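Local coordinates for protein antigen 43 (Escherichia coli, PDB 4KH3) that probably mediates self-association between Escherichia coli cells, as an autotransporter adhesin linked to bacterial clumping and biofilm formation, at residues A[428-433]-A[449-454]; A[443-448]-A[465-470]; A[404-409]-A[422-427]. All coordinates share one frame; numbering follows the deposited sequence.

Overall arrangement
The three contacts sit close together toward the C-terminal end of the elongated right-handed beta-helix, their centres about 9 Å apart pairwise. Each joins a stretch of one coil to its counterpart in the next, and every strand pairing is parallel. Contact 3 comes first along the chain, both its segments preceding those of contact 1; contacts 1 and 2 interleave. Strands 423-426 and 443-446 link contacts 3 and 2 on one wall of the helix, whereas strands 451-455 and 469-474 link contacts 1 and 2 on another. Strand 431-434 directly follows 423-426, and 451-455 follows 443-446, so the contacts together trace successive coils around a corner of the adhesin.

Contact 1. Residues A[428-433]-A[449-454]; sequences EGDALL and SGTLTV
Ala431, Leu432 and Leu433 pair in parallel with Leu452, Thr453 and Val454, the two short strands lying 4.8 Å apart at closest approach and inclined by 14°. Three backbone bonds knit them, running from Ala431 N to Thr451 O, from Thr453 N to Ala431 O and, at 2.9 Å, from Leu433 N to Thr453 O. Ahead of the strands the ladder changes character. Gly429 O stands 3.7 Å from Thr451 N, and the carboxylate of Asp430 takes its place: OD1 accepts that N-H at 2.8 Å, approached from above the carboxylate plane. The torsion that sets CG beside the backbone N of Asp430 (chi1 -71°) brings this oxygen across to the neighbouring coil. A water completes the rung, donating to Gly429 O and accepting from Gly450 N.

On one face Ala431 CB meets Leu452 CD1 at 3.9 Å, and Leu433 CD2 lies 4.3 Å from Val454 CG2. Ile426 touches both Ala431 and Leu452, while Leu471 and Leu473 extend the apolar row into the following coil. The other face carries Leu432 and Thr453, whose side chains cross obliquely with CD1 of the leucine 3.7 Å from CG2 of the threonine. Both are partly exposed.

The two faces thus differ in chemistry, aliphatic groups filling the inside of the beta-helix and a mixed pair lying outside, while at the turn a carboxylate and a water carry the coil-to-coil bonding before the regular strands begin.

Contact 2. Residues A[443-448]-A[465-470]; sequences SVEKSG and NLNEGT
The carboxylate of Glu445 and the amide of Asn465 run alongside each other in the same direction, their planes turned 37° apart. Asn465 ND2 sits above one face of the carboxylate and gives OE2 a weak bond of 2.9 Å; Ser443 OG approaches the same oxygen close to the carboxylate plane, with a second weak bond. The methyl CG2 of Thr423, from the preceding coil, lies on the opposite side of the carboxylate plane. The bend at chi2 (-88°) turns the carboxylate across to the next coil, beside Asn465.

Along the backbones the pairing is parallel, Glu445 opposite Asn465 and Lys446 opposite Leu466. Val444 O accepts from Asn465 N, and Lys446 N donates to Asn465 O at 2.8 Å. Where the second strand ends, Lys446 O receives two bonds, from Asn467 N at 2.8 Å and from Glu468 N at 3.1 Å, which ties the turn to the preceding coil.

Lys446 itself is buried on the face that carries Leu466. Its CB and CG run beside that leucine, CG lying 3.8 Å from CD1, and bends at chi2 and chi4 then carry the ammonium toward the turn. There NZ donates to Glu468 O at 3.0 Å, from above the carbonyl plane, and to Ser447 O at 2.7 Å. Gly450 O gives it a third carbonyl partner. Leu452 and Ile426 also touch the lysine chain.

The lysine therefore combines an apolar stem in the interior with an ammonium held by backbone oxygens of two coils. Three carbonyl oxygens would probably stabilise its positive charge, and their bonds link the turns of both coils at this corner.

Contact 3. Residues A[404-409]-A[422-427]; sequences TTLNNG and DTLTIR
Backbone bonds to the next coil come from Thr404, through both N and O, and from Leu406, through N; Thr405 between them bonds back to the preceding coil. Thr404 N donates to Thr423 O, Thr425 N to Thr404 O at 2.7 Å, and Leu406 N to Thr425 O at 2.8 Å.

One side-chain bond prolongs this ladder. Leu406 O lies 4.1 Å from Arg427 N, and Asn407 OD1 accepts that N-H instead, at 2.9 Å, the donor lying nearly on the extension of the side-chain C=O (163°).

The apolar contacts gather around Leu424 and Leu406. Leu424 CD1 packs against Thr404 CG2 at 3.6 Å and also meets Leu406 CD1, while Leu406 CB rests on Ile426 CG1 at 3.7 Å. Ala431 touches both Leu406 and Ile426 from the adjoining wall.

On the other face Thr405 and Thr425 stand side by side. With chi1 at -177° the hydroxyl of Thr425 is trans to N, and CG2 falls between N and the carbonyl carbon, facing Thr405 OG1 at 3.4 Å. Thr387 continues this threonine row in the coil before.

Aliphatic groups thus stack inside and threonines line the reverse face, while an amide oxygen takes over from a backbone acceptor, so the coil-to-coil bonding continues as far as Arg427.

Contact 1. Residues A[428-433]-A[449-454]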
# COMPACT_ATOMS: atom_id res chain seq x y z
N GLU A 428 1.04 -6.51 -36.35
CA GLU A 428 -0.28 -6.18 -35.84
C GLU A 428 -0.19 -4.96 -34.92
O GLU A 428 0.64 -4.91 -34.03
CB GLU A 428 -0.82 -7.39 -35.08
CG GLU A 428 -2.26 -7.29 -34.61
CD GLU A 428 -2.66 -8.52 -33.79
OE1 GLU A 428 -1.86 -9.48 -33.73
OE2 GLU A 428 -3.77 -8.52 -33.21
N GLY A 429 -1.04 -3.96 -35.15
CA GLY A 429 -1.00 -2.73 -34.38
C GLY A 429 0.24 -1.87 -34.61
O GLY A 429 0.89 -1.94 -35.64
N ASP A 430 0.56 -1.05 -33.62
CA ASP A 430 1.64 -0.09 -33.75
C ASP A 430 2.87 -0.59 -33.02
O ASP A 430 2.77 -1.46 -32.16
CB ASP A 430 1.23 1.25 -33.14
CG ASP A 430 0.19 1.99 -33.96
OD1 ASP A 430 -0.15 1.55 -35.08
OD2 ASP A 430 -0.28 3.04 -33.47
N ALA A 431 4.02 -0.02 -33.35
CA ALA A 431 5.25 -0.34 -32.63
C ALA A 431 6.18 0.87 -32.63
O ALA A 431 6.13 1.69 -33.55
CB ALA A 431 5.94 -1.55 -33.25
N LEU A 432 7.00 1.00 -31.60
CA LEU A 432 7.97 2.08 -31.53
C LEU A 432 9.35 1.51 -31.28
O LEU A 432 9.56 0.78 -30.32
CB LEU A 432 7.62 3.07 -30.41
CG LEU A 432 8.59 4.24 -30.22
CD1 LEU A 432 8.67 5.07 -31.48
CD2 LEU A 432 8.22 5.14 -29.02
N LEU A 433 10.29 1.83 -32.16
CA LEU A 433 11.69 1.53 -31.94
C LEU A 433 12.36 2.87 -31.79
O LEU A 433 12.25 3.72 -32.67
CB LEU A 433 12.28 0.78 -33.12
CG LEU A 433 13.80 0.76 -33.27
CD1 LEU A 433 14.45 0.01 -32.13
CD2 LEU A 433 14.18 0.11 -34.59
N SER A 449 -2.01 -3.20 -40.49
CA SER A 449 -2.38 -1.83 -40.83
C SER A 449 -1.80 -0.76 -39.89
O SER A 449 -2.02 0.44 -40.07
CB SER A 449 -3.90 -1.70 -40.89
OG SER A 449 -4.49 -2.06 -39.65
N GLY A 450 -1.05 -1.20 -38.88
CA GLY A 450 -0.51 -0.29 -37.90
C GLY A 450 0.68 0.51 -38.41
O GLY A 450 1.06 0.43 -39.57
N THR A 451 1.28 1.28 -37.51
CA THR A 451 2.41 2.11 -37.86
C THR A 451 3.64 1.71 -37.06
O THR A 451 3.59 1.64 -35.83
CB THR A 451 2.11 3.58 -37.60
OG1 THR A 451 1.00 3.98 -38.41
CG2 THR A 451 3.32 4.45 -37.92
N LEU A 452 4.74 1.44 -37.76
CA LEU A 452 6.02 1.27 -37.12
C LEU A 452 6.73 2.60 -37.15
O LEU A 452 7.05 3.10 -38.22
CB LEU A 452 6.86 0.22 -37.83
CG LEU A 452 8.33 0.10 -37.40
CD1 LEU A 452 8.45 -0.10 -35.90
CD2 LEU A 452 9.00 -1.04 -38.14
N THR A 453 6.95 3.18 -35.98
CA THR A 453 7.71 4.41 -35.87
C THR A 453 9.13 4.08 -35.45
O THR A 453 9.34 3.37 -34.47
CB THR A 453 7.14 5.37 -34.80
OG1 THR A 453 5.78 5.69 -35.11
CG2 THR A 453 7.98 6.65 -34.71
N VAL A 454 10.10 4.59 -36.19
CA VAL A 454 11.49 4.54 -35.77
C VAL A 454 11.89 5.96 -35.40
O VAL A 454 11.84 6.86 -36.23
CB VAL A 454 12.39 4.02 -36.90
CG1 VAL A 454 13.84 4.02 -36.47
CG2 VAL A 454 11.94 2.63 -37.32
O HOH W 1 0.51 -3.35 -38.14

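Contact 2. Residues A[443-448]-A[465-470]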
# COMPACT_ATOMS: atom_id res chain seq x y z
N SER A 443 16.91 -8.19 -41.15
CA SER A 443 15.88 -7.44 -41.86
C SER A 443 14.69 -7.14 -40.95
O SER A 443 14.40 -7.89 -40.01
CB SER A 443 15.43 -8.20 -43.11
OG SER A 443 14.81 -9.43 -42.77
N VAL A 444 14.01 -6.03 -41.24
CA VAL A 444 12.77 -5.68 -40.56
C VAL A 444 11.57 -5.99 -41.46
O VAL A 444 11.60 -5.68 -42.66
CB VAL A 444 12.73 -4.19 -40.19
CG1 VAL A 444 11.57 -3.92 -39.25
CG2 VAL A 444 14.06 -3.76 -39.56
N GLU A 445 10.54 -6.62 -40.91
CA GLU A 445 9.31 -6.91 -41.66
C GLU A 445 8.16 -6.10 -41.07
O GLU A 445 7.94 -6.13 -39.86
CB GLU A 445 8.95 -8.39 -41.56
CG GLU A 445 10.11 -9.36 -41.68
CD GLU A 445 10.41 -9.75 -43.11
OE1 GLU A 445 9.45 -9.82 -43.92
OE2 GLU A 445 11.60 -9.98 -43.42
N LYS A 446 7.44 -5.38 -41.92
CA LYS A 446 6.29 -4.61 -41.46
C LYS A 446 5.01 -5.03 -42.18
O LYS A 446 4.88 -4.87 -43.39
CB LYS A 446 6.53 -3.11 -41.61
CG LYS A 446 5.29 -2.26 -41.35
CD LYS A 446 4.73 -2.47 -39.95
CE LYS A 446 3.50 -1.59 -39.68
NZ LYS A 446 2.25 -2.10 -40.34
N SER A 447 4.08 -5.57 -41.42
CA SER A 447 2.78 -5.95 -41.95
C SER A 447 1.70 -5.47 -41.00
O SER A 447 1.99 -4.80 -40.00
CB SER A 447 2.70 -7.47 -42.16
OG SER A 447 3.05 -8.16 -40.98
N GLY A 448 0.45 -5.79 -41.31
CA GLY A 448 -0.67 -5.22 -40.58
C GLY A 448 -0.86 -3.74 -40.89
O GLY A 448 0.03 -3.08 -41.46
N ASN A 465 11.35 -4.87 -45.13
CA ASN A 465 10.24 -5.29 -45.96
C ASN A 465 8.95 -4.61 -45.52
O ASN A 465 8.27 -5.08 -44.60
CB ASN A 465 10.07 -6.81 -45.94
CG ASN A 465 11.28 -7.53 -46.51
OD1 ASN A 465 11.55 -7.45 -47.71
ND2 ASN A 465 11.99 -8.25 -45.66
N LEU A 466 8.62 -3.51 -46.18
CA LEU A 466 7.39 -2.77 -45.89
C LEU A 466 6.24 -3.38 -46.67
O LEU A 466 5.99 -3.01 -47.81
CB LEU A 466 7.58 -1.30 -46.26
CG LEU A 466 6.42 -0.34 -46.02
CD1 LEU A 466 5.83 -0.56 -44.65
CD2 LEU A 466 6.91 1.09 -46.16
N ASN A 467 5.52 -4.31 -46.04
CA ASN A 467 4.48 -5.07 -46.72
C ASN A 467 3.08 -4.51 -46.57
O ASN A 467 2.26 -4.65 -47.47
CB ASN A 467 4.48 -6.53 -46.28
CG ASN A 467 5.82 -7.20 -46.48
OD1 ASN A 467 6.63 -6.75 -47.30
ND2 ASN A 467 6.07 -8.27 -45.74
N GLU A 468 2.81 -3.89 -45.42
CA GLU A 468 1.50 -3.28 -45.16
C GLU A 468 1.62 -2.16 -44.14
O GLU A 468 2.52 -2.16 -43.30
CB GLU A 468 0.49 -4.34 -44.69
CG GLU A 468 -0.97 -3.86 -44.65
CD GLU A 468 -1.55 -3.51 -46.03
OE1 GLU A 468 -2.55 -2.76 -46.08
OE2 GLU A 468 -1.03 -3.99 -47.07
N GLY A 469 0.73 -1.18 -44.24
CA GLY A 469 0.68 -0.12 -43.25
C GLY A 469 1.80 0.88 -43.37
O GLY A 469 2.43 0.98 -44.41
N THR A 470 2.05 1.61 -42.28
CA THR A 470 2.93 2.78 -42.30
C THR A 470 4.27 2.57 -41.60
O THR A 470 4.33 2.04 -40.50
CB THR A 470 2.23 3.97 -41.62
OG1 THR A 470 1.03 4.28 -42.33
CG2 THR A 470 3.15 5.20 -41.59

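Contact 3. Residues A[404-409]-A[422-427]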
# COMPACT_ATOMS: atom_id res chain seq x y z
N THR A 404 12.20 -11.50 -33.51
CA THR A 404 11.79 -10.49 -32.54
C THR A 404 10.52 -9.78 -33.04
O THR A 404 10.54 -9.08 -34.05
CB THR A 404 12.90 -9.47 -32.32
OG1 THR A 404 14.06 -10.13 -31.81
CG2 THR A 404 12.46 -8.40 -31.33
N THR A 405 9.42 -9.97 -32.32
CA THR A 405 8.12 -9.49 -32.74
C THR A 405 7.64 -8.29 -31.92
O THR A 405 7.65 -8.33 -30.69
CB THR A 405 7.09 -10.61 -32.66
OG1 THR A 405 7.54 -11.71 -33.46
CG2 THR A 405 5.74 -10.13 -33.15
N LEU A 406 7.24 -7.23 -32.61
CA LEU A 406 6.72 -6.03 -31.96
C LEU A 406 5.29 -5.76 -32.42
O LEU A 406 5.07 -5.38 -33.56
CB LEU A 406 7.60 -4.83 -32.31
CG LEU A 406 9.10 -4.95 -32.01
CD1 LEU A 406 9.81 -3.67 -32.41
CD2 LEU A 406 9.38 -5.29 -30.54
N ASN A 407 4.33 -5.98 -31.52
CA ASN A 407 2.92 -5.80 -31.84
C ASN A 407 2.20 -4.88 -30.85
O ASN A 407 2.66 -4.69 -29.72
CB ASN A 407 2.18 -7.14 -31.84
CG ASN A 407 2.54 -8.02 -33.02
OD1 ASN A 407 2.97 -7.55 -34.07
ND2 ASN A 407 2.35 -9.33 -32.85
N ASN A 408 1.09 -4.31 -31.30
CA ASN A 408 0.06 -3.72 -30.43
C ASN A 408 0.54 -2.80 -29.32
O ASN A 408 0.20 -3.01 -28.16
CB ASN A 408 -0.76 -4.84 -29.80
CG ASN A 408 -1.46 -5.69 -30.83
OD1 ASN A 408 -2.04 -5.17 -31.78
ND2 ASN A 408 -1.41 -7.00 -30.65
N GLY A 409 1.31 -1.78 -29.67
CA GLY A 409 1.74 -0.80 -28.69
C GLY A 409 3.11 -1.10 -28.12
O GLY A 409 3.58 -0.42 -27.21
N ASP A 422 18.97 -11.30 -37.56
CA ASP A 422 17.82 -12.12 -37.91
C ASP A 422 16.61 -11.24 -38.23
O ASP A 422 16.75 -10.21 -38.87
CB ASP A 422 17.50 -13.13 -36.80
CG ASP A 422 18.70 -13.98 -36.42
OD1 ASP A 422 19.74 -13.90 -37.10
OD2 ASP A 422 18.60 -14.74 -35.43
N THR A 423 15.43 -11.64 -37.78
CA THR A 423 14.21 -10.97 -38.21
C THR A 423 13.50 -10.17 -37.12
O THR A 423 13.06 -10.72 -36.12
CB THR A 423 13.24 -11.98 -38.80
OG1 THR A 423 13.87 -12.65 -39.90
CG2 THR A 423 11.97 -11.29 -39.28
N LEU A 424 13.40 -8.87 -37.33
CA LEU A 424 12.57 -8.01 -36.49
C LEU A 424 11.24 -7.78 -37.21
O LEU A 424 11.22 -7.30 -38.34
CB LEU A 424 13.28 -6.68 -36.25
CG LEU A 424 12.54 -5.61 -35.44
CD1 LEU A 424 12.16 -6.17 -34.08
CD2 LEU A 424 13.39 -4.35 -35.29
N THR A 425 10.13 -8.16 -36.59
CA THR A 425 8.86 -8.16 -37.31
C THR A 425 7.72 -7.49 -36.54
O THR A 425 7.53 -7.72 -35.35
CB THR A 425 8.43 -9.59 -37.75
OG1 THR A 425 7.22 -9.51 -38.50
CG2 THR A 425 8.20 -10.49 -36.56
N ILE A 426 6.98 -6.65 -37.26
CA ILE A 426 5.78 -6.01 -36.74
C ILE A 426 4.60 -6.51 -37.56
O ILE A 426 4.55 -6.32 -38.77
CB ILE A 426 5.87 -4.48 -36.84
CG1 ILE A 426 6.89 -3.93 -35.84
CG2 ILE A 426 4.49 -3.84 -36.59
CD1 ILE A 426 8.33 -4.11 -36.23
N ARG A 427 3.66 -7.17 -36.91
CA ARG A 427 2.61 -7.86 -37.64
C ARG A 427 1.20 -7.33 -37.38
O ARG A 427 0.26 -7.65 -38.13
CB ARG A 427 2.67 -9.35 -37.31
CG ARG A 427 4.04 -9.96 -37.57
CD ARG A 427 4.04 -11.46 -37.32
NE ARG A 427 2.99 -12.13 -38.07
CZ ARG A 427 2.23 -13.11 -37.58
NH1 ARG A 427 2.43 -13.54 -36.34
NH2 ARG A 427 1.29 -13.67 -38.33